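Local structure of peptide ABC transporter, peptide-binding protein (Enterococcus faecalis, 3O6P) at residues K70-Q75 with N211-I216; M101-S106 with E116-S121; K112-F117 with V223-K228; S158-Y161 with S165-L168. The protein probably binds peptides outside the cell for import by an ABC transporter, this chain being a C-terminal portion of the solute-binding protein. All blocks are in the same frame, centred on the assembly; numbering follows the deposited sequence. Where two conformers were deposited one is given.

Interaction 1. Residues K70-Q75 with N211-I216; sequences KEAGSQ and NAEKTI
Glu213 turns its CG anti to the backbone N (chi1 169°), and from that position Glu213 CG meets the CB of Ala72 at 3.7 Å. A helix C-terminus is here laid against the side of a second helix: Ala72 ends helix 68-72, Gly73 breaks out of it with a positive phi of 72°, and Lys214 and Glu213 belong to helix 202-218. Between residues 70-75 and 211-216, the CA atoms of Ala72 and Lys214 come nearest, 6.3 Å apart. The aliphatic part of Lys214 passes over the end of the short helix, with its CD 3.6 Å from the carbonyl O of Ala72. A bend at chi3 (-77°) then carries the ammonium group to a water that accepts from Lys214 NZ and donates to the O of Glu71. Two waters bridge the segments, alongside the direct touches of Ala72 with Glu213 and Lys214. The buried carboxylate of Glu213 is gripped by two backbone N-H groups, Leu53 N at OE2 and Val54 N at OE1, which would probably favour its charged form. The second water donates both ways, at 2.9 Å to Gly73 O and at 2.7 Å to Glu213 OE2.

Interaction 2. Residues M101-S106 with E116-S121; sequences MDILSS and EFVQGS
Between residues 101-106 of strand 99-106 and residues 116-121 of helix 109-125, the CA atoms nearest each other are those of Ile103 and Gln119, 7.6 Å apart. These are the first two elements of a beta-alpha-beta unit completed by strand 129-136, and the contact illustrates how such a helix is seated on its sheet through a few inward-facing side chains. Ile103 points from the strand toward the helix. Its CG1 lies anti to the carbonyl carbon (chi1 -50°) and the chain runs on extended, which pushes the terminal methyl outward. There Ile103 CD1 meets the CG1 methyl of Val118 at 3.8 Å, the two side chains crossing at about a right angle. Ile103 CD1 also comes to 4.1 Å from the backbone N of Gln119, so the methyl rests against the helix backbone as well as a branch of valine. Gln119 sends its amide to the next strand of the unit, where NE2 donates to Val131 O; the helix is thereby tied to both strands it connects. Within the helix, Ser121 OG turns back to Phe117 O at 2.8 Å. The hydroxyl and Ser121 N approach that oxygen from opposite faces of the carbonyl plane, with OG 35° out of it.

Interaction 3. Residues K112-F117 with V223-K228; sequences KKTVEF and VPLFQK
Thr114 divides its two branches between neighbouring side chains of strand 223-228, its methyl going to Leu225 and its hydroxyl to the ring of Phe226. Thr114 CG2 stands 4.1 Å from Leu225 CD1, and Thr114 OG1 is 4.2 Å from Phe226 CE2. Both pairs meet at a slant rather than end-on or in parallel, and the oxygen approaches the ring obliquely. These are loose contacts, as their distances suggest, and the 88 Å² buried by the two segments together is modest.

The torsion of Thr114 explains the division of labour: OG1 lies beside the backbone N (chi1 -67°), from where it also hydrogen-bonds to Ser110 O one turn earlier in the helix. The hydroxyl therefore has a polar partner in its own helix, and its approach to the aromatic ring is a loose one. On the strand, Leu225 and Phe226 both direct their side chains toward the helix, although successive residues of a regular strand alternate between faces. A classic beta bulge accounts for this, with Leu225 and Phe226 both placed opposite Gln7 of strand 5-11. The psi of -44° at Leu225, before an extended Phe226, is the backbone kink of that bulge.

Within this chain, strand 223-228 is an outermost strand of the mixed sheet, paired antiparallel with strand 5-11. Helix 35-43 shares this region, with Leu43 against Thr114 and Val39 against Phe226, while Val115 turns to Ile103 and Ser105 of strand 99-106.

Interaction 4. Residues S158-Y161 with S165-L168; sequences SADY and SSFL
Ser158, the last residue of strand 152-158, brings its carbonyl carbon near Phe167 of the short helix, with 4.5 Å between Ser158 C and Phe167 CZ. Ala159 makes the closer touch. Ala159 CB lies 3.5 Å from Phe167 CE2 and 4.0 Å from Phe167 CZ, so the methyl meets one corner of the ring at an oblique approach. Phe167 reaches this corner because its CG stands beside the backbone N (chi1 -69°), which swings the ring back toward the loop. The ring also has an aromatic neighbour, Trp157, packed edge-to-face with it, and Met58 touches both Ala159 and Phe167.

The segment at this point has left the sheet. It belongs to a tight strand-loop-helix connection in which only three residues separate 158-161 from helix 165-168, and the helix folds back over the loop that leads into it. Asp160 is where the contact becomes polar. Its carboxylate end bends nearer the helix than its CB does, yet Asp160 OD1 remains 3.8 Å from Ser166 OG, and a water spans the gap. That water donates to Asp160 OD1 at 3.1 Å and lies 2.8 Å from Ser166 OG. The serine hydroxyl also takes part in a hydrogen bond with Trp157 NE1, so the same tryptophan that packs on the Phe167 ring helps to place the hydroxyl. Tyr161 follows, and its backbone N makes a weak hydrogen bond to Asp160 OD1, bent to 142° at the hydrogen. Tyr161 O comes to 4.4 Å from Ser166 CB, while the phenol ring leads away from the helix.

From the N terminus, residues 70-75 open the longest loop, which interaction 1 closes at helix 202-218. Interaction 2 closes a short one inside it, from strand 99-106 to the following helix. That helix also begins interaction 3, whose loop runs to the last strand and so crosses that of interaction 1. Interaction 4, a short loop-to-helix contact after strand 152-158, is nested within both long loops. The segments of interactions 2 and 3 overlap at Glu116 and Phe117, and the two contacts join one helix to two strands of the same sheet. Interactions 1 and 4 meet on the other side of the chain's centre from interaction 2, where Leu168 packs against Ala212 and Glu213.

Interaction 1. Residues K70-Q75 with N211-I216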
loop_
_atom_site.group_PDB
_atom_site.type_symbol
_atom_site.label_atom_id
_atom_site.label_comp_id
_atom_site.label_asym_id
_atom_site.label_seq_id
_atom_site.Cartn_x
_atom_site.Cartn_y
_atom_site.Cartn_z
ATOM N N LYS A 70 10.873 -12.680 -2.080
ATOM C CA LYS A 70 12.021 -13.043 -1.247
ATOM C C LYS A 70 13.239 -12.170 -1.571
ATOM O O LYS A 70 13.946 -11.712 -0.665
ATOM C CB LYS A 70 12.367 -14.527 -1.381
ATOM C CG LYS A 70 11.327 -15.466 -0.838
ATOM C CD LYS A 70 11.691 -16.904 -1.214
ATOM C CE LYS A 70 10.849 -17.935 -0.479
ATOM N NZ LYS A 70 11.567 -19.252 -0.387
ATOM N N GLU A 71 13.474 -11.941 -2.859
ATOM C CA GLU A 71 14.583 -11.106 -3.299
ATOM C C GLU A 71 14.424 -9.647 -2.865
ATOM O O GLU A 71 15.406 -8.991 -2.504
ATOM C CB GLU A 71 14.754 -11.188 -4.817
ATOM C CG GLU A 71 15.485 -12.422 -5.283
ATOM C CD GLU A 71 15.940 -12.303 -6.724
ATOM O OE1 GLU A 71 15.209 -12.797 -7.599
ATOM O OE2 GLU A 71 17.009 -11.706 -6.988
ATOM N N ALA A 72 13.189 -9.148 -2.904
ATOM C CA ALA A 72 12.916 -7.765 -2.561
ATOM C C ALA A 72 13.083 -7.556 -1.060
ATOM O O ALA A 72 13.457 -6.472 -0.625
ATOM C CB ALA A 72 11.493 -7.357 -3.019
ATOM N N GLY A 73 12.837 -8.599 -0.280
ATOM C CA GLY A 73 12.679 -8.438 1.185
ATOM C C GLY A 73 11.361 -7.759 1.572
ATOM O O GLY A 73 10.525 -7.453 0.725
ATOM N N SER A 74 11.167 -7.541 2.873
ATOM C CA SER A 74 9.952 -6.915 3.362
ATOM C C SER A 74 10.300 -5.724 4.223
ATOM O O SER A 74 11.175 -5.834 5.098
ATOM C CB SER A 74 9.141 -7.910 4.221
ATOM O OG SER A 74 7.952 -7.283 4.696
ATOM N N GLN A 75 9.577 -4.616 4.029
ATOM C CA GLN A 75 9.678 -3.468 4.948
ATOM C C GLN A 75 8.366 -3.241 5.718
ATOM O O GLN A 75 8.144 -2.169 6.328
ATOM C CB GLN A 75 10.089 -2.226 4.141
ATOM C CG GLN A 75 11.409 -2.530 3.386
ATOM C CD GLN A 75 12.040 -1.337 2.725
ATOM O OE1 GLN A 75 12.042 -1.210 1.483
ATOM N NE2 GLN A 75 12.615 -0.467 3.540
ATOM N N ASN A 211 13.941 -2.875 -7.596
ATOM C CA ASN A 211 14.168 -1.536 -7.103
ATOM C C ASN A 211 12.888 -0.715 -6.949
ATOM O O ASN A 211 12.765 0.058 -5.977
ATOM C CB ASN A 211 15.220 -0.805 -7.950
ATOM C CG ASN A 211 16.631 -1.206 -7.580
ATOM O OD1 ASN A 211 16.952 -1.329 -6.400
ATOM N ND2 ASN A 211 17.492 -1.401 -8.592
ATOM N N ALA A 212 11.946 -0.904 -7.877
ATOM C CA ALA A 212 10.630 -0.264 -7.765
ATOM C C ALA A 212 9.909 -0.723 -6.503
ATOM O O ALA A 212 9.448 0.103 -5.694
ATOM C CB ALA A 212 9.772 -0.536 -8.995
ATOM N N GLU A 213 9.837 -2.041 -6.305
ATOM C CA GLU A 213 9.193 -2.576 -5.079
ATOM C C GLU A 213 9.864 -1.998 -3.833
ATOM O O GLU A 213 9.186 -1.553 -2.920
ATOM C CB GLU A 213 9.287 -4.119 -5.069
ATOM C CG GLU A 213 8.907 -4.802 -3.738
ATOM C CD GLU A 213 7.406 -5.029 -3.503
ATOM O OE1 GLU A 213 6.579 -4.884 -4.428
ATOM O OE2 GLU A 213 7.060 -5.391 -2.354
ATOM N N LYS A 214 11.188 -2.040 -3.778
ATOM C CA LYS A 214 11.906 -1.560 -2.578
ATOM C C LYS A 214 11.703 -0.064 -2.395
ATOM O O LYS A 214 11.729 0.439 -1.265
ATOM C CB LYS A 214 13.391 -1.909 -2.627
ATOM C CG LYS A 214 13.641 -3.422 -2.563
ATOM C CD LYS A 214 15.074 -3.793 -2.322
ATOM C CE LYS A 214 15.941 -3.670 -3.499
ATOM N NZ LYS A 214 17.319 -4.245 -3.136
ATOM N N THR A 215 11.505 0.663 -3.495
ATOM C CA THR A 215 11.316 2.118 -3.365
ATOM C C THR A 215 9.950 2.453 -2.748
ATOM O O THR A 215 9.870 3.204 -1.777
ATOM C CB THR A 215 11.453 2.806 -4.724
ATOM O OG1 THR A 215 12.782 2.567 -5.231
ATOM C CG2 THR A 215 11.231 4.326 -4.593
ATOM N N ILE A 216 8.891 1.877 -3.291
ATOM C CA ILE A 216 7.548 2.176 -2.764
ATOM C C ILE A 216 7.351 1.623 -1.358
ATOM O O ILE A 216 6.689 2.253 -0.540
ATOM C CB ILE A 216 6.417 1.763 -3.738
ATOM C CG1 ILE A 216 5.080 2.370 -3.289
ATOM C CG2 ILE A 216 6.366 0.244 -3.939
ATOM C CD1 ILE A 216 3.987 2.232 -4.342
HETATM O O HOH W 1 17.014 -6.874 -1.608
HETATM O O HOH W 2 8.911 -5.365 -0.362
#

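Interaction 2. Residues M101-S106 with E116-S121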
loop_
_atom_site.group_PDB
_atom_site.type_symbol
_atom_site.label_atom_id
_atom_site.label_comp_id
_atom_site.label_asym_id
_atom_site.label_seq_id
_atom_site.Cartn_x
_atom_site.Cartn_y
_atom_site.Cartn_z
HETATM N N MSE A 101 -9.099 11.364 9.732
HETATM C CA MSE A 101 -9.020 10.742 8.409
HETATM C C MSE A 101 -10.123 9.736 8.209
HETATM O O MSE A 101 -10.455 8.985 9.120
HETATM C CB MSE A 101 -7.664 10.074 8.203
HETATM C CG MSE A 101 -7.342 8.982 9.209
HETATM SE SE MSE A 101 -5.609 8.135 8.841
HETATM C CE MSE A 101 -6.111 7.207 7.234
ATOM N N ASP A 102 -10.672 9.709 7.000
ATOM C CA ASP A 102 -11.714 8.766 6.655
ATOM C C ASP A 102 -11.123 7.648 5.802
ATOM O O ASP A 102 -10.306 7.910 4.928
ATOM C CB ASP A 102 -12.812 9.488 5.858
ATOM C CG ASP A 102 -14.000 8.602 5.580
ATOM O OD1 ASP A 102 -14.700 8.225 6.542
ATOM O OD2 ASP A 102 -14.256 8.310 4.390
ATOM N N ILE A 103 -11.549 6.409 6.028
ATOM C CA ILE A 103 -11.149 5.316 5.141
ATOM C C ILE A 103 -12.366 4.883 4.315
ATOM O O ILE A 103 -13.346 4.367 4.858
ATOM C CB ILE A 103 -10.608 4.071 5.898
ATOM C CG1 ILE A 103 -9.542 4.458 6.915
ATOM C CG2 ILE A 103 -10.061 3.014 4.885
ATOM C CD1 ILE A 103 -9.133 3.293 7.813
ATOM N N LEU A 104 -12.286 5.101 3.010
ATOM C CA LEU A 104 -13.302 4.659 2.077
ATOM C C LEU A 104 -13.086 3.165 1.825
ATOM O O LEU A 104 -11.948 2.721 1.679
ATOM C CB LEU A 104 -13.129 5.456 0.790
ATOM C CG LEU A 104 -14.070 5.228 -0.381
ATOM C CD1 LEU A 104 -15.502 5.650 -0.003
ATOM C CD2 LEU A 104 -13.532 6.036 -1.583
ATOM N N SER A 105 -14.155 2.382 1.787
ATOM C CA SER A 105 -13.999 0.954 1.533
ATOM C C SER A 105 -15.218 0.374 0.855
ATOM O O SER A 105 -16.236 1.052 0.667
ATOM C CB SER A 105 -13.751 0.187 2.839
ATOM O OG SER A 105 -14.952 0.072 3.598
ATOM N N SER A 106 -15.099 -0.897 0.499
ATOM C CA SER A 106 -16.231 -1.695 0.067
ATOM C C SER A 106 -17.160 -1.886 1.263
ATOM O O SER A 106 -16.708 -1.897 2.423
ATOM C CB SER A 106 -15.743 -3.056 -0.420
ATOM O OG SER A 106 -16.826 -3.904 -0.730
ATOM N N GLU A 116 -12.925 -1.935 9.823
ATOM C CA GLU A 116 -13.145 -1.764 11.266
ATOM C C GLU A 116 -11.862 -2.032 12.059
ATOM O O GLU A 116 -11.499 -1.265 12.969
ATOM C CB GLU A 116 -14.282 -2.681 11.756
ATOM C CG GLU A 116 -14.415 -2.746 13.270
ATOM C CD GLU A 116 -15.562 -3.665 13.737
ATOM O OE1 GLU A 116 -15.693 -4.802 13.236
ATOM O OE2 GLU A 116 -16.329 -3.242 14.617
ATOM N N PHE A 117 -11.171 -3.112 11.700
ATOM C CA PHE A 117 -9.935 -3.484 12.365
ATOM C C PHE A 117 -8.857 -2.433 12.070
ATOM O O PHE A 117 -8.128 -2.029 12.954
ATOM C CB PHE A 117 -9.465 -4.878 11.914
ATOM C CG PHE A 117 -8.179 -5.312 12.593
ATOM C CD1 PHE A 117 -8.212 -5.850 13.867
ATOM C CD2 PHE A 117 -6.929 -5.157 11.955
ATOM C CE1 PHE A 117 -7.030 -6.236 14.511
ATOM C CE2 PHE A 117 -5.740 -5.543 12.587
ATOM C CZ PHE A 117 -5.793 -6.083 13.878
ATOM N N VAL A 118 -8.762 -1.990 10.821
ATOM C CA VAL A 118 -7.769 -0.956 10.463
ATOM C C VAL A 118 -8.030 0.385 11.149
ATOM O O VAL A 118 -7.108 1.011 11.684
ATOM C CB VAL A 118 -7.683 -0.807 8.948
ATOM C CG1 VAL A 118 -6.806 0.378 8.576
ATOM C CG2 VAL A 118 -7.082 -2.101 8.387
ATOM N N GLN A 119 -9.291 0.810 11.133
ATOM C CA GLN A 119 -9.717 2.020 11.830
ATOM C C GLN A 119 -9.373 1.939 13.309
ATOM O O GLN A 119 -8.776 2.875 13.842
ATOM C CB GLN A 119 -11.231 2.190 11.652
ATOM C CG GLN A 119 -11.845 3.230 12.534
ATOM C CD GLN A 119 -13.371 3.079 12.622
ATOM O OE1 GLN A 119 -13.958 1.951 12.563
ATOM N NE2 GLN A 119 -14.030 4.206 12.744
ATOM N N GLY A 120 -9.736 0.834 13.981
ATOM C CA GLY A 120 -9.432 0.720 15.419
ATOM C C GLY A 120 -7.941 0.744 15.704
ATOM O O GLY A 120 -7.478 1.357 16.684
ATOM N N SER A 121 -7.187 0.052 14.863
ATOM C CA SER A 121 -5.737 -0.058 15.054
ATOM C C SER A 121 -5.033 1.300 14.954
ATOM O O SER A 121 -4.228 1.671 15.825
ATOM C CB SER A 121 -5.143 -1.012 14.009
ATOM O OG SER A 121 -5.604 -2.354 14.191
#

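Interaction 3. Residues K112-F117 with V223-K228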
loop_
_atom_site.group_PDB
_atom_site.type_symbol
_atom_site.label_atom_id
_atom_site.label_comp_id
_atom_site.label_asym_id
_atom_site.label_seq_id
_atom_site.Cartn_x
_atom_site.Cartn_y
_atom_site.Cartn_z
ATOM N N LYS A 112 -15.884 -4.765 5.377
ATOM C CA LYS A 112 -16.285 -4.032 6.594
ATOM C C LYS A 112 -15.468 -4.486 7.826
ATOM O O LYS A 112 -15.041 -3.652 8.611
ATOM C CB LYS A 112 -17.789 -4.176 6.859
ATOM C CG LYS A 112 -18.689 -3.508 5.828
ATOM C CD LYS A 112 -20.120 -3.911 6.191
ATOM C CE LYS A 112 -21.195 -3.067 5.564
ATOM N NZ LYS A 112 -22.484 -3.602 6.082
ATOM N N LYS A 113 -15.245 -5.789 7.990
ATOM C CA LYS A 113 -14.448 -6.257 9.130
ATOM C C LYS A 113 -12.978 -5.800 9.026
ATOM O O LYS A 113 -12.358 -5.438 10.041
ATOM C CB LYS A 113 -14.553 -7.771 9.286
ATOM C CG LYS A 113 -15.944 -8.269 9.668
ATOM C CD LYS A 113 -16.618 -7.412 10.723
ATOM C CE LYS A 113 -17.806 -8.136 11.367
ATOM N NZ LYS A 113 -18.701 -8.854 10.415
ATOM N N THR A 114 -12.437 -5.773 7.804
ATOM C CA THR A 114 -11.089 -5.249 7.580
ATOM C C THR A 114 -11.012 -3.773 7.938
ATOM O O THR A 114 -10.116 -3.359 8.691
ATOM C CB THR A 114 -10.668 -5.450 6.099
ATOM O OG1 THR A 114 -10.534 -6.852 5.878
ATOM C CG2 THR A 114 -9.321 -4.764 5.797
ATOM N N VAL A 115 -11.959 -2.982 7.427
ATOM C CA VAL A 115 -11.874 -1.538 7.657
ATOM C C VAL A 115 -12.055 -1.193 9.136
ATOM O O VAL A 115 -11.393 -0.268 9.629
ATOM C CB VAL A 115 -12.746 -0.662 6.677
ATOM C CG1 VAL A 115 -14.248 -0.712 7.016
ATOM C CG2 VAL A 115 -12.240 0.779 6.660
ATOM N N GLU A 116 -12.925 -1.935 9.823
ATOM C CA GLU A 116 -13.145 -1.764 11.266
ATOM C C GLU A 116 -11.862 -2.032 12.059
ATOM O O GLU A 116 -11.499 -1.265 12.969
ATOM C CB GLU A 116 -14.282 -2.681 11.756
ATOM C CG GLU A 116 -14.415 -2.746 13.270
ATOM C CD GLU A 116 -15.562 -3.665 13.737
ATOM O OE1 GLU A 116 -15.693 -4.802 13.236
ATOM O OE2 GLU A 116 -16.329 -3.242 14.617
ATOM N N PHE A 117 -11.171 -3.112 11.700
ATOM C CA PHE A 117 -9.935 -3.484 12.365
ATOM C C PHE A 117 -8.857 -2.433 12.070
ATOM O O PHE A 117 -8.128 -2.029 12.954
ATOM C CB PHE A 117 -9.465 -4.878 11.914
ATOM C CG PHE A 117 -8.179 -5.312 12.593
ATOM C CD1 PHE A 117 -8.212 -5.850 13.867
ATOM C CD2 PHE A 117 -6.929 -5.157 11.955
ATOM C CE1 PHE A 117 -7.030 -6.236 14.511
ATOM C CE2 PHE A 117 -5.740 -5.543 12.587
ATOM C CZ PHE A 117 -5.793 -6.083 13.878
ATOM N N VAL A 223 -0.171 1.256 1.460
ATOM C CA VAL A 223 -0.086 0.446 2.692
ATOM C C VAL A 223 -0.710 -0.935 2.414
ATOM O O VAL A 223 -1.937 -1.085 2.506
ATOM C CB VAL A 223 -0.769 1.145 3.915
ATOM C CG1 VAL A 223 -0.659 0.244 5.178
ATOM C CG2 VAL A 223 -0.133 2.514 4.190
ATOM N N PRO A 224 0.111 -1.933 2.026
ATOM C CA PRO A 224 -0.463 -3.288 1.799
ATOM C C PRO A 224 -1.024 -3.864 3.085
ATOM O O PRO A 224 -0.438 -3.673 4.151
ATOM C CB PRO A 224 0.747 -4.106 1.300
ATOM C CG PRO A 224 1.706 -3.054 0.740
ATOM C CD PRO A 224 1.564 -1.905 1.739
ATOM N N LEU A 225 -2.183 -4.512 2.972
ATOM C CA LEU A 225 -2.869 -5.076 4.132
ATOM C C LEU A 225 -2.734 -6.599 4.200
ATOM O O LEU A 225 -2.474 -7.150 5.276
ATOM C CB LEU A 225 -4.345 -4.658 4.129
ATOM C CG LEU A 225 -4.593 -3.149 4.204
ATOM C CD1 LEU A 225 -6.104 -2.932 4.108
ATOM C CD2 LEU A 225 -4.029 -2.594 5.533
ATOM N N PHE A 226 -2.915 -7.278 3.064
ATOM C CA PHE A 226 -2.761 -8.724 3.026
ATOM C C PHE A 226 -2.660 -9.196 1.588
ATOM O O PHE A 226 -2.943 -8.437 0.654
ATOM C CB PHE A 226 -3.922 -9.450 3.759
ATOM C CG PHE A 226 -5.310 -9.154 3.201
ATOM C CD1 PHE A 226 -5.811 -9.900 2.126
ATOM C CD2 PHE A 226 -6.133 -8.177 3.777
ATOM C CE1 PHE A 226 -7.118 -9.666 1.592
ATOM C CE2 PHE A 226 -7.435 -7.924 3.269
ATOM C CZ PHE A 226 -7.929 -8.678 2.165
ATOM N N GLN A 227 -2.240 -10.448 1.421
ATOM C CA GLN A 227 -2.233 -11.118 0.112
ATOM C C GLN A 227 -3.236 -12.279 0.143
ATOM O O GLN A 227 -3.423 -12.926 1.170
ATOM C CB GLN A 227 -0.819 -11.627 -0.192
ATOM C CG GLN A 227 -0.736 -12.576 -1.397
ATOM C CD GLN A 227 0.660 -13.117 -1.605
ATOM O OE1 GLN A 227 1.665 -12.485 -1.223
ATOM N NE2 GLN A 227 0.740 -14.298 -2.215
ATOM N N LYS A 228 -3.898 -12.527 -0.979
ATOM C CA LYS A 228 -4.804 -13.670 -1.066
ATOM C C LYS A 228 -4.513 -14.270 -2.425
ATOM O O LYS A 228 -4.771 -13.636 -3.451
ATOM C CB LYS A 228 -6.264 -13.213 -0.911
ATOM C CG LYS A 228 -7.268 -14.361 -0.622
ATOM C CD LYS A 228 -8.592 -13.808 -0.087
ATOM C CE LYS A 228 -9.561 -14.902 0.370
ATOM N NZ LYS A 228 -9.681 -15.955 -0.642
#

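Interaction 4. Residues S158-Y161 with S165-L168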
loop_
_atom_site.group_PDB
_atom_site.type_symbol
_atom_site.label_atom_id
_atom_site.label_comp_id
_atom_site.label_asym_id
_atom_site.label_seq_id
_atom_site.Cartn_x
_atom_site.Cartn_y
_atom_site.Cartn_z
ATOM N N SER A 158 -5.471 -7.838 -8.603
ATOM C CA SER A 158 -5.247 -9.251 -8.889
ATOM C C SER A 158 -4.570 -9.327 -10.222
ATOM O O SER A 158 -4.957 -8.631 -11.168
ATOM C CB SER A 158 -6.574 -10.030 -8.996
ATOM O OG SER A 158 -7.164 -10.234 -7.715
ATOM N N ALA A 159 -3.595 -10.226 -10.294
ATOM C CA ALA A 159 -2.724 -10.385 -11.447
ATOM C C ALA A 159 -3.295 -11.294 -12.547
ATOM O O ALA A 159 -3.430 -12.500 -12.368
ATOM C CB ALA A 159 -1.377 -10.921 -10.981
ATOM N N ASP A 160 -3.615 -10.721 -13.696
ATOM C CA ASP A 160 -3.999 -11.554 -14.837
ATOM C C ASP A 160 -2.863 -12.505 -15.261
ATOM O O ASP A 160 -3.105 -13.698 -15.451
ATOM C CB ASP A 160 -4.503 -10.703 -16.002
ATOM C CG ASP A 160 -3.517 -9.604 -16.420
ATOM O OD1 ASP A 160 -2.684 -9.135 -15.594
ATOM O OD2 ASP A 160 -3.589 -9.199 -17.599
ATOM N N TYR A 161 -1.637 -11.974 -15.380
ATOM C CA TYR A 161 -0.424 -12.796 -15.531
ATOM C C TYR A 161 0.599 -12.503 -14.444
ATOM O O TYR A 161 0.687 -11.376 -13.921
ATOM C CB TYR A 161 0.205 -12.651 -16.923
ATOM C CG TYR A 161 -0.664 -13.237 -18.009
ATOM C CD1 TYR A 161 -0.574 -14.591 -18.355
ATOM C CD2 TYR A 161 -1.604 -12.446 -18.670
ATOM C CE1 TYR A 161 -1.387 -15.136 -19.350
ATOM C CE2 TYR A 161 -2.419 -12.975 -19.654
ATOM C CZ TYR A 161 -2.308 -14.319 -19.993
ATOM O OH TYR A 161 -3.122 -14.837 -20.976
ATOM N N SER A 165 5.338 -6.298 -12.664
ATOM C CA SER A 165 4.989 -4.982 -13.190
ATOM C C SER A 165 3.476 -4.753 -13.177
ATOM O O SER A 165 3.048 -3.607 -13.167
ATOM C CB SER A 165 5.512 -4.802 -14.614
ATOM O OG SER A 165 4.849 -5.681 -15.497
ATOM N N SER A 166 2.684 -5.827 -13.196
ATOM C CA SER A 166 1.225 -5.707 -13.129
ATOM C C SER A 166 0.839 -4.901 -11.892
ATOM O O SER A 166 -0.086 -4.095 -11.936
ATOM C CB SER A 166 0.581 -7.082 -13.078
ATOM O OG SER A 166 -0.826 -6.991 -13.057
ATOM N N PHE A 167 1.551 -5.126 -10.791
ATOM C CA PHE A 167 1.301 -4.385 -9.551
ATOM C C PHE A 167 2.039 -3.058 -9.503
ATOM O O PHE A 167 1.477 -2.034 -9.098
ATOM C CB PHE A 167 1.716 -5.237 -8.354
ATOM C CG PHE A 167 0.822 -6.420 -8.146
ATOM C CD1 PHE A 167 -0.225 -6.363 -7.211
ATOM C CD2 PHE A 167 0.993 -7.589 -8.914
ATOM C CE1 PHE A 167 -1.073 -7.438 -7.046
ATOM C CE2 PHE A 167 0.160 -8.683 -8.730
ATOM C CZ PHE A 167 -0.895 -8.598 -7.799
ATOM N N LEU A 168 3.309 -3.085 -9.905
ATOM C CA LEU A 168 4.155 -1.919 -9.741
ATOM C C LEU A 168 3.711 -0.766 -10.658
ATOM O O LEU A 168 3.731 0.392 -10.242
ATOM C CB LEU A 168 5.621 -2.277 -9.972
ATOM C CG LEU A 168 6.168 -3.342 -9.016
ATOM C CD1 LEU A 168 7.476 -3.917 -9.587
ATOM C CD2 LEU A 168 6.417 -2.739 -7.606
HETATM O O HOH W 3 -2.080 -6.087 -15.397
#